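Local structure of PatF (Prochloron didemni, 4BG2) at residues 114-119 and 147-152; 245-250 and 255-260; 281-286 and 291-296. The protein probably belongs to the cyanobactin prenyltransferases, with a role in the patellamide pathway whose substrate and activity are not settled. All blocks are in the same frame, centred on the assembly; numbering follows the deposited sequence.

Contact 1 (114-119 and 147-152); sequences RKIINN and EELART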
loop_
_atom_site.group_PDB
_atom_site.type_symbol
_atom_site.label_atom_id
_atom_site.label_comp_id
_atom_site.label_asym_id
_atom_site.label_seq_id
_atom_site.Cartn_x
_atom_site.Cartn_y
_atom_site.Cartn_z
ATOM N N ARG A 114 4.263 -10.773 -18.466
ATOM C CA ARG A 114 5.123 -9.633 -18.808
ATOM C C ARG A 114 4.395 -8.305 -18.566
ATOM O O ARG A 114 4.847 -7.257 -19.012
ATOM C CB ARG A 114 5.539 -9.696 -20.280
ATOM C CG ARG A 114 6.237 -10.985 -20.687
ATOM C CD ARG A 114 6.587 -10.999 -22.175
ATOM N NE ARG A 114 6.897 -12.337 -22.682
ATOM C CZ ARG A 114 7.574 -12.589 -23.808
ATOM N NH1 ARG A 114 8.022 -11.602 -24.582
ATOM N NH2 ARG A 114 7.804 -13.846 -24.168
ATOM N N LYS A 115 3.289 -8.346 -17.829
ATOM C CA LYS A 115 2.478 -7.154 -17.558
ATOM C C LYS A 115 2.531 -6.677 -16.115
ATOM O O LYS A 115 1.767 -5.792 -15.723
ATOM C CB LYS A 115 1.049 -7.446 -17.970
ATOM C CG LYS A 115 0.956 -7.801 -19.451
ATOM C CD LYS A 115 -0.389 -8.400 -19.790
ATOM C CE LYS A 115 -0.519 -8.635 -21.269
ATOM N NZ LYS A 115 -1.958 -8.816 -21.566
ATOM N N ILE A 116 3.462 -7.239 -15.349
ATOM C CA ILE A 116 3.632 -6.936 -13.939
ATOM C C ILE A 116 5.000 -6.277 -13.750
ATOM O O ILE A 116 6.019 -6.780 -14.240
ATOM C CB ILE A 116 3.504 -8.217 -13.068
ATOM C CG1 ILE A 116 2.105 -8.800 -13.215
ATOM C CG2 ILE A 116 3.757 -7.909 -11.601
ATOM C CD1 ILE A 116 1.900 -10.159 -12.577
ATOM N N ILE A 117 5.011 -5.144 -13.047
ATOM C CA ILE A 117 6.241 -4.424 -12.745
ATOM C C ILE A 117 6.984 -5.121 -11.621
ATOM O O ILE A 117 8.157 -5.448 -11.748
ATOM C CB ILE A 117 5.973 -2.952 -12.323
ATOM C CG1 ILE A 117 5.323 -2.174 -13.468
ATOM C CG2 ILE A 117 7.271 -2.272 -11.926
ATOM C CD1 ILE A 117 4.801 -0.805 -13.069
ATOM N N ASN A 118 6.291 -5.348 -10.523
ATOM C CA ASN A 118 6.894 -5.948 -9.342
ATOM C C ASN A 118 5.825 -6.293 -8.350
ATOM O O ASN A 118 4.641 -6.004 -8.560
ATOM C CB ASN A 118 7.917 -5.005 -8.694
ATOM C CG ASN A 118 7.291 -3.737 -8.099
ATOM O OD1 ASN A 118 6.198 -3.744 -7.540
ATOM N ND2 ASN A 118 8.033 -2.658 -8.157
ATOM N N ASN A 119 6.256 -6.904 -7.267
ATOM C CA ASN A 119 5.490 -6.909 -6.028
ATOM C C ASN A 119 6.296 -6.191 -4.948
ATOM O O ASN A 119 7.501 -6.078 -5.058
ATOM C CB ASN A 119 5.125 -8.316 -5.607
ATOM C CG ASN A 119 6.340 -9.151 -5.243
ATOM O OD1 ASN A 119 6.964 -9.784 -6.107
ATOM N ND2 ASN A 119 6.686 -9.147 -3.969
ATOM N N GLU A 147 -6.708 -7.297 -18.098
ATOM C CA GLU A 147 -7.924 -8.012 -17.716
ATOM C C GLU A 147 -7.691 -9.400 -17.119
ATOM O O GLU A 147 -8.361 -9.743 -16.139
ATOM C CB GLU A 147 -8.897 -8.137 -18.888
ATOM C CG GLU A 147 -9.861 -6.972 -18.961
ATOM C CD GLU A 147 -11.096 -7.262 -19.777
ATOM O OE1 GLU A 147 -11.740 -8.291 -19.520
ATOM O OE2 GLU A 147 -11.437 -6.453 -20.662
ATOM N N GLU A 148 -6.760 -10.186 -17.671
ATOM C CA GLU A 148 -6.524 -11.538 -17.133
ATOM C C GLU A 148 -5.973 -11.539 -15.694
ATOM O O GLU A 148 -6.327 -12.396 -14.876
ATOM C CB GLU A 148 -5.666 -12.399 -18.076
ATOM C CG GLU A 148 -4.153 -12.182 -18.055
ATOM C CD GLU A 148 -3.684 -11.047 -18.955
ATOM O OE1 GLU A 148 -4.268 -9.931 -18.876
ATOM O OE2 GLU A 148 -2.724 -11.268 -19.732
ATOM N N LEU A 149 -5.129 -10.560 -15.367
ATOM C CA LEU A 149 -4.629 -10.411 -13.996
ATOM C C LEU A 149 -5.776 -10.057 -13.068
ATOM O O LEU A 149 -5.918 -10.634 -11.992
ATOM C CB LEU A 149 -3.563 -9.310 -13.914
ATOM C CG LEU A 149 -2.327 -9.451 -14.797
ATOM C CD1 LEU A 149 -1.306 -8.370 -14.502
ATOM C CD2 LEU A 149 -1.717 -10.826 -14.603
ATOM N N ALA A 150 -6.579 -9.077 -13.482
ATOM C CA ALA A 150 -7.686 -8.569 -12.683
ATOM C C ALA A 150 -8.745 -9.633 -12.488
ATOM O O ALA A 150 -9.345 -9.693 -11.418
ATOM C CB ALA A 150 -8.300 -7.337 -13.342
ATOM N N ARG A 151 -8.972 -10.481 -13.498
ATOM C CA ARG A 151 -9.906 -11.623 -13.349
ATOM C C ARG A 151 -9.487 -12.605 -12.278
ATOM O O ARG A 151 -10.281 -12.983 -11.425
ATOM C CB ARG A 151 -10.055 -12.419 -14.640
ATOM C CG ARG A 151 -11.067 -11.820 -15.584
ATOM C CD ARG A 151 -11.408 -12.751 -16.727
ATOM N NE ARG A 151 -12.558 -12.172 -17.414
ATOM C CZ ARG A 151 -12.475 -11.265 -18.378
ATOM N NH1 ARG A 151 -11.287 -10.870 -18.832
ATOM N NH2 ARG A 151 -13.593 -10.775 -18.906
ATOM N N THR A 152 -8.228 -13.021 -12.330
ATOM C CA THR A 152 -7.679 -13.922 -11.322
ATOM C C THR A 152 -7.873 -13.340 -9.922
ATOM O O THR A 152 -8.379 -14.024 -9.032
ATOM C CB THR A 152 -6.196 -14.151 -11.562
ATOM O OG1 THR A 152 -5.987 -14.648 -12.894
ATOM C CG2 THR A 152 -5.635 -15.135 -10.531
#

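Contact 2 (245-250 and 255-260); sequences FYHSII and KYFTFN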
loop_
_atom_site.group_PDB
_atom_site.type_symbol
_atom_site.label_atom_id
_atom_site.label_comp_id
_atom_site.label_asym_id
_atom_site.label_seq_id
_atom_site.Cartn_x
_atom_site.Cartn_y
_atom_site.Cartn_z
ATOM N N PHE A 245 -5.851 9.124 -2.178
ATOM C CA PHE A 245 -5.569 10.370 -2.873
ATOM C C PHE A 245 -4.066 10.640 -2.792
ATOM O O PHE A 245 -3.589 10.980 -1.721
ATOM C CB PHE A 245 -6.352 11.502 -2.218
ATOM C CG PHE A 245 -7.823 11.240 -2.141
ATOM C CD1 PHE A 245 -8.649 11.542 -3.222
ATOM C CD2 PHE A 245 -8.380 10.681 -1.012
ATOM C CE1 PHE A 245 -10.006 11.295 -3.158
ATOM C CE2 PHE A 245 -9.730 10.426 -0.941
ATOM C CZ PHE A 245 -10.548 10.728 -2.015
ATOM N N TYR A 246 -3.350 10.492 -3.916
ATOM C CA TYR A 246 -1.892 10.661 -3.979
ATOM C C TYR A 246 -1.496 12.088 -4.374
ATOM O O TYR A 246 -2.004 12.628 -5.343
ATOM C CB TYR A 246 -1.245 9.636 -4.941
ATOM C CG TYR A 246 -0.848 8.292 -4.262
ATOM C CD1 TYR A 246 0.423 8.149 -3.666
ATOM C CD2 TYR A 246 -1.704 7.198 -4.215
ATOM C CE1 TYR A 246 0.816 6.961 -3.041
ATOM C CE2 TYR A 246 -1.315 5.996 -3.586
ATOM C CZ TYR A 246 -0.055 5.893 -2.992
ATOM O OH TYR A 246 0.381 4.725 -2.349
ATOM N N HIS A 247 -0.588 12.684 -3.607
ATOM C CA HIS A 247 -0.086 14.032 -3.861
ATOM C C HIS A 247 1.431 14.078 -3.818
ATOM O O HIS A 247 2.057 13.456 -2.952
ATOM C CB HIS A 247 -0.625 14.997 -2.815
ATOM C CG HIS A 247 -2.083 15.266 -2.954
ATOM N ND1 HIS A 247 -2.573 16.347 -3.653
ATOM C CD2 HIS A 247 -3.161 14.583 -2.502
ATOM C CE1 HIS A 247 -3.894 16.322 -3.614
ATOM N NE2 HIS A 247 -4.275 15.261 -2.925
ATOM N N SER A 248 2.015 14.835 -4.742
ATOM C CA SER A 248 3.454 14.980 -4.801
ATOM C C SER A 248 3.915 16.255 -4.092
ATOM O O SER A 248 5.090 16.416 -3.853
ATOM C CB SER A 248 3.933 14.963 -6.256
ATOM O OG SER A 248 3.360 16.031 -6.969
ATOM N N ILE A 249 2.983 17.135 -3.742
ATOM C CA ILE A 249 3.293 18.337 -2.982
ATOM C C ILE A 249 2.571 18.276 -1.641
ATOM O O ILE A 249 1.354 18.455 -1.553
ATOM C CB ILE A 249 2.903 19.630 -3.734
ATOM C CG1 ILE A 249 3.233 19.497 -5.231
ATOM C CG2 ILE A 249 3.633 20.830 -3.129
ATOM C CD1 ILE A 249 2.833 20.697 -6.068
ATOM N N ILE A 250 3.347 18.045 -0.591
ATOM C CA ILE A 250 2.811 17.840 0.750
ATOM C C ILE A 250 1.955 19.011 1.234
ATOM O O ILE A 250 0.911 18.804 1.852
ATOM C CB ILE A 250 3.943 17.559 1.758
ATOM C CG1 ILE A 250 4.650 16.258 1.377
ATOM C CG2 ILE A 250 3.382 17.454 3.178
ATOM C CD1 ILE A 250 5.888 15.962 2.193
ATOM N N LYS A 255 -5.257 21.964 1.869
ATOM C CA LYS A 255 -6.254 22.509 0.944
ATOM C C LYS A 255 -7.435 21.566 0.787
ATOM O O LYS A 255 -8.529 22.018 0.522
ATOM C CB LYS A 255 -5.635 22.802 -0.429
ATOM C CG LYS A 255 -4.516 23.828 -0.357
ATOM C CD LYS A 255 -3.972 24.222 -1.722
ATOM C CE LYS A 255 -2.704 25.049 -1.549
ATOM N NZ LYS A 255 -2.355 25.892 -2.733
ATOM N N TYR A 256 -7.226 20.259 0.962
ATOM C CA TYR A 256 -8.269 19.290 0.636
ATOM C C TYR A 256 -8.770 18.442 1.794
ATOM O O TYR A 256 -9.850 17.853 1.699
ATOM C CB TYR A 256 -7.790 18.371 -0.489
ATOM C CG TYR A 256 -7.152 19.124 -1.626
ATOM C CD1 TYR A 256 -7.914 19.948 -2.457
ATOM C CD2 TYR A 256 -5.782 19.058 -1.848
ATOM C CE1 TYR A 256 -7.327 20.664 -3.485
ATOM C CE2 TYR A 256 -5.188 19.776 -2.871
ATOM C CZ TYR A 256 -5.961 20.573 -3.685
ATOM O OH TYR A 256 -5.365 21.277 -4.702
ATOM N N PHE A 257 -7.991 18.369 2.870
ATOM C CA PHE A 257 -8.339 17.563 4.018
ATOM C C PHE A 257 -8.175 18.371 5.299
ATOM O O PHE A 257 -7.255 19.185 5.407
ATOM C CB PHE A 257 -7.400 16.341 4.092
ATOM C CG PHE A 257 -7.388 15.503 2.843
ATOM C CD1 PHE A 257 -8.392 14.575 2.613
ATOM C CD2 PHE A 257 -6.385 15.642 1.895
ATOM C CE1 PHE A 257 -8.382 13.799 1.466
ATOM C CE2 PHE A 257 -6.380 14.871 0.740
ATOM C CZ PHE A 257 -7.381 13.950 0.531
ATOM N N THR A 258 -9.042 18.101 6.275
ATOM C CA THR A 258 -8.900 18.592 7.645
ATOM C C THR A 258 -8.762 17.392 8.559
ATOM O O THR A 258 -9.568 16.460 8.496
ATOM C CB THR A 258 -10.141 19.414 8.064
ATOM O OG1 THR A 258 -10.356 20.447 7.103
ATOM C CG2 THR A 258 -9.972 20.029 9.445
ATOM N N PHE A 259 -7.736 17.398 9.403
ATOM C CA PHE A 259 -7.395 16.234 10.199
ATOM C C PHE A 259 -7.767 16.434 11.655
ATOM O O PHE A 259 -7.818 17.573 12.144
ATOM C CB PHE A 259 -5.888 15.964 10.143
ATOM C CG PHE A 259 -5.335 15.774 8.749
ATOM C CD1 PHE A 259 -5.569 14.606 8.046
ATOM C CD2 PHE A 259 -4.542 16.757 8.157
ATOM C CE1 PHE A 259 -5.042 14.424 6.773
ATOM C CE2 PHE A 259 -4.009 16.577 6.886
ATOM C CZ PHE A 259 -4.259 15.408 6.195
ATOM N N ASN A 260 -7.996 15.321 12.354
ATOM C CA ASN A 260 -7.979 15.340 13.802
ATOM C C ASN A 260 -6.544 15.635 14.262
ATOM O O ASN A 260 -5.662 15.849 13.439
ATOM C CB ASN A 260 -8.548 14.040 14.384
ATOM C CG ASN A 260 -7.666 12.827 14.113
ATOM O OD1 ASN A 260 -6.595 12.938 13.522
ATOM N ND2 ASN A 260 -8.096 11.672 14.608
#

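Contact 3 (281-286 and 291-296); sequences IAVTET and SRLENF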
loop_
_atom_site.group_PDB
_atom_site.type_symbol
_atom_site.label_atom_id
_atom_site.label_comp_id
_atom_site.label_asym_id
_atom_site.label_seq_id
_atom_site.Cartn_x
_atom_site.Cartn_y
_atom_site.Cartn_z
ATOM N N ILE A 281 -3.481 10.053 1.271
ATOM C CA ILE A 281 -4.464 9.846 2.287
ATOM C C ILE A 281 -5.413 8.754 1.817
ATOM O O ILE A 281 -5.939 8.818 0.717
ATOM C CB ILE A 281 -5.256 11.127 2.569
ATOM C CG1 ILE A 281 -4.304 12.239 2.975
ATOM C CG2 ILE A 281 -6.300 10.876 3.664
ATOM C CD1 ILE A 281 -3.500 11.957 4.237
ATOM N N ALA A 282 -5.639 7.776 2.687
ATOM C CA ALA A 282 -6.579 6.685 2.414
ATOM C C ALA A 282 -7.725 6.818 3.387
ATOM O O ALA A 282 -7.512 6.847 4.612
ATOM C CB ALA A 282 -5.892 5.332 2.553
ATOM N N VAL A 283 -8.931 6.903 2.839
ATOM C CA VAL A 283 -10.123 7.234 3.602
ATOM C C VAL A 283 -11.364 6.719 2.874
ATOM O O VAL A 283 -11.371 6.634 1.663
ATOM C CB VAL A 283 -10.143 8.770 3.877
ATOM C CG1 VAL A 283 -10.246 9.579 2.596
ATOM C CG2 VAL A 283 -11.263 9.154 4.834
ATOM N N THR A 284 -12.402 6.338 3.600
ATOM C CA THR A 284 -13.668 5.962 2.964
ATOM C C THR A 284 -14.490 7.209 2.582
ATOM O O THR A 284 -14.318 8.284 3.152
ATOM C CB THR A 284 -14.546 5.101 3.874
ATOM O OG1 THR A 284 -14.891 5.860 5.018
ATOM C CG2 THR A 284 -13.821 3.808 4.288
ATOM N N GLU A 285 -15.370 7.044 1.609
ATOM C CA GLU A 285 -16.352 8.077 1.247
ATOM C C GLU A 285 -17.062 8.611 2.488
ATOM O O GLU A 285 -17.149 9.821 2.686
ATOM C CB GLU A 285 -17.399 7.490 0.299
ATOM C CG GLU A 285 -18.270 8.539 -0.397
ATOM C CD GLU A 285 -19.278 7.920 -1.342
ATOM O OE1 GLU A 285 -19.582 6.709 -1.215
ATOM O OE2 GLU A 285 -19.773 8.639 -2.221
ATOM N N THR A 286 -17.564 7.675 3.301
ATOM C CA THR A 286 -18.290 7.978 4.533
ATOM C C THR A 286 -17.475 8.855 5.479
ATOM O O THR A 286 -17.984 9.803 6.029
ATOM C CB THR A 286 -18.648 6.668 5.277
ATOM O OG1 THR A 286 -19.602 5.927 4.504
ATOM C CG2 THR A 286 -19.228 6.964 6.682
ATOM N N SER A 291 -16.632 16.606 9.206
ATOM C CA SER A 291 -15.925 17.895 9.281
ATOM C C SER A 291 -14.407 17.708 9.469
ATOM O O SER A 291 -13.587 18.539 9.046
ATOM C CB SER A 291 -16.499 18.768 10.412
ATOM O OG SER A 291 -16.190 18.241 11.696
ATOM N N ARG A 292 -14.037 16.602 10.098
ATOM C CA ARG A 292 -12.659 16.332 10.418
ATOM C C ARG A 292 -12.398 14.842 10.233
ATOM O O ARG A 292 -13.253 14.014 10.584
ATOM C CB ARG A 292 -12.467 16.765 11.866
ATOM C CG ARG A 292 -11.042 16.929 12.338
ATOM C CD ARG A 292 -11.051 17.472 13.763
ATOM N NE ARG A 292 -11.388 18.897 13.755
ATOM C CZ ARG A 292 -10.544 19.885 13.441
ATOM N NH1 ARG A 292 -9.282 19.631 13.107
ATOM N NH2 ARG A 292 -10.971 21.146 13.453
ATOM N N LEU A 293 -11.238 14.502 9.665
ATOM C CA LEU A 293 -10.877 13.110 9.479
ATOM C C LEU A 293 -10.430 12.520 10.806
ATOM O O LEU A 293 -9.482 13.001 11.409
ATOM C CB LEU A 293 -9.759 12.958 8.442
ATOM C CG LEU A 293 -10.105 13.314 6.998
ATOM C CD1 LEU A 293 -8.968 12.868 6.090
ATOM C CD2 LEU A 293 -11.431 12.708 6.566
ATOM N N GLU A 294 -11.146 11.485 11.247
ATOM C CA GLU A 294 -10.839 10.762 12.479
ATOM C C GLU A 294 -10.316 9.348 12.184
ATOM O O GLU A 294 -9.536 8.792 12.967
ATOM C CB GLU A 294 -12.098 10.680 13.351
ATOM C CG GLU A 294 -12.540 12.026 13.940
ATOM C CD GLU A 294 -11.838 12.421 15.256
ATOM O OE1 GLU A 294 -10.939 11.695 15.785
ATOM O OE2 GLU A 294 -12.174 13.503 15.776
ATOM N N ASN A 295 -10.777 8.773 11.073
ATOM C CA ASN A 295 -10.472 7.420 10.699
ATOM C C ASN A 295 -9.917 7.401 9.282
ATOM O O ASN A 295 -10.651 7.628 8.318
ATOM C CB ASN A 295 -11.720 6.561 10.799
ATOM C CG ASN A 295 -12.276 6.520 12.206
ATOM O OD1 ASN A 295 -11.661 5.955 13.100
ATOM N ND2 ASN A 295 -13.443 7.134 12.413
ATOM N N PHE A 296 -8.620 7.150 9.172
ATOM C CA PHE A 296 -7.917 7.269 7.901
ATOM C C PHE A 296 -6.523 6.705 8.028
ATOM O O PHE A 296 -6.045 6.451 9.124
ATOM C CB PHE A 296 -7.818 8.743 7.432
ATOM C CG PHE A 296 -7.049 9.622 8.367
ATOM C CD1 PHE A 296 -7.665 10.156 9.497
ATOM C CD2 PHE A 296 -5.713 9.908 8.132
ATOM C CE1 PHE A 296 -6.952 10.952 10.374
ATOM C CE2 PHE A 296 -4.991 10.687 9.022
ATOM C CZ PHE A 296 -5.621 11.229 10.130
HETATM O O HOH W 1 -11.592 5.929 6.519
#

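Contact 1 (114-119 and 147-152)
Lys115 NZ is gripped by two acceptors: the carboxylate of Glu148, whose OE2 lies 3.2 Å from Lys115 NZ, and the backbone carbonyl of Asp145, just ahead of the helix. Glu148 OE2 takes the salt bridge on its syn lone pair, so its second oxygen also faces the ammonium, with OE1 3.7 Å from Lys115 NZ. A lysine suits the place because its long, extended chain carries a positive ammonium out to a carboxylate and a backbone carbonyl. The two side chains cross at about a right angle, Glu148 bending at chi2 (-85°) to swing its carboxylate out. Glu148 lies in the first turn of helix 147-157, where a negative charge is probably favourable to the helix dipole. In the fold, this helix packs beside strands 116-124 and 133-140 of the barrel, and apolar side chains add to the salt bridge in joining them. Leu149 CD1 comes 3.7 Å from Ile116 CG1, and Ile116 CD1 lies against both Leu149 methyls, CD1 at 4.1 Å and CD2 at 4.2 Å. Both residues are buried, with His110 of helix 101-110 touching each of them. With an alanine here instead of Lys115, the Glu148 carboxylate would probably lose its counter-charge and the Asp145 carbonyl a donor.

Contact 2 (245-250 and 255-260)
Phe245 and Phe257 make the main apolar contact, in which the far carbon of one ring meets the root of the other. Phe257 CZ lies 3.8 Å from both CB and CD2 of Phe245, and Phe245 CG comes in at the edge of the Phe257 ring, in its plane. The planes stand at 57°, an oblique pair. The other aromatic pairing joins His247 to Tyr256: their planes are within 20° of each other, but the rings are slid apart, with centroids separated by 5.5 Å and His247 CE1 3.8 Å from Tyr256 CE2. His247 also reaches Phe257, its NE2 lying 4.2 Å from Phe257 CE2, near the plane of that ring. No hydrogen bond crosses the contact, and broad flat side chains suit it, since they fill the gap between backbones whose nearest pair, Phe245 CA and Tyr256 CA, is 10.0 Å apart. Lys255 CB sits over the Tyr256 ring centre, 3.8 Å above its plane. Ile223 of helix 218-223 touches Phe245, Tyr256 and Phe257. Phe245 and His247 point out toward helices and loops, whereas Tyr246 turns inward, where its OH bonds Glu51; such alternation belongs to the strands of a closed antiparallel barrel, consistent with related prenyltransferases.

Contact 3 (281-286 and 291-296)
Leu293 sets its two methyls against two residues of the neighbouring strand, one branch for each. Leu293 CD2 meets Val283 CG2 at 4.0 Å, the two side chains crossing at about a right angle, while Leu293 CD1 reaches Ile281 CG2 obliquely at 4.1 Å. Ile281 and Val283 are two apart on strand 276-284 and so share one side of it; beta-branched residues suit an extended backbone, and the forked leucine fits across both. Val283 turns CG2 opposite its own backbone N (chi1 64° for CG1), which also brings CG2 to within 3.9 Å of Asn295 O.

Phe296 touches through its CA and CB: Phe296 CA is 3.3 Å from Ala282 O, and Phe296 CB packs 4.2 Å from Val283 CB. Its chi1 of 62° carries the ring away from 281-286, and the side chain touches Val56 of strand 48-57.

At the next pair, Thr284 and Asn295, a water bridges the backbones, accepting from Thr284 N at 3.1 Å and donating to Asn295 O at 2.6 Å. Thr284 OG1 meanwhile caps helix 285-288 at Glu287 N, a usual job for threonine. Two residues further in, Ala282 bonds to Cys297 through the backbone. This is an antiparallel strand pair opening at its end, with water replacing a direct bond, in a barrel where strand 295-303 also adjoins strand 48-57.

How the contacts relate
The three contacts follow one another along the chain, and all touch the same closed antiparallel barrel. Contact 1 lies on the opposite side of the chain's centre from the others, its centre about 30 Å from that of contact 2 and about 29 Å from that of contact 3. Contacts 2 and 3 are neighbours, about 11 Å between centres, because strands 242-247 and 276-284 lie side by side. They also meet directly: Thr258 O probably bonds to Leu293 N, Phe259 O probably to Arg292 NH1, and Phe245 packs on Val283. Contact 1 thus ties a helix to early strands of the barrel, while contacts 2 and 3 lie on its last strands and the turns and helices joining them.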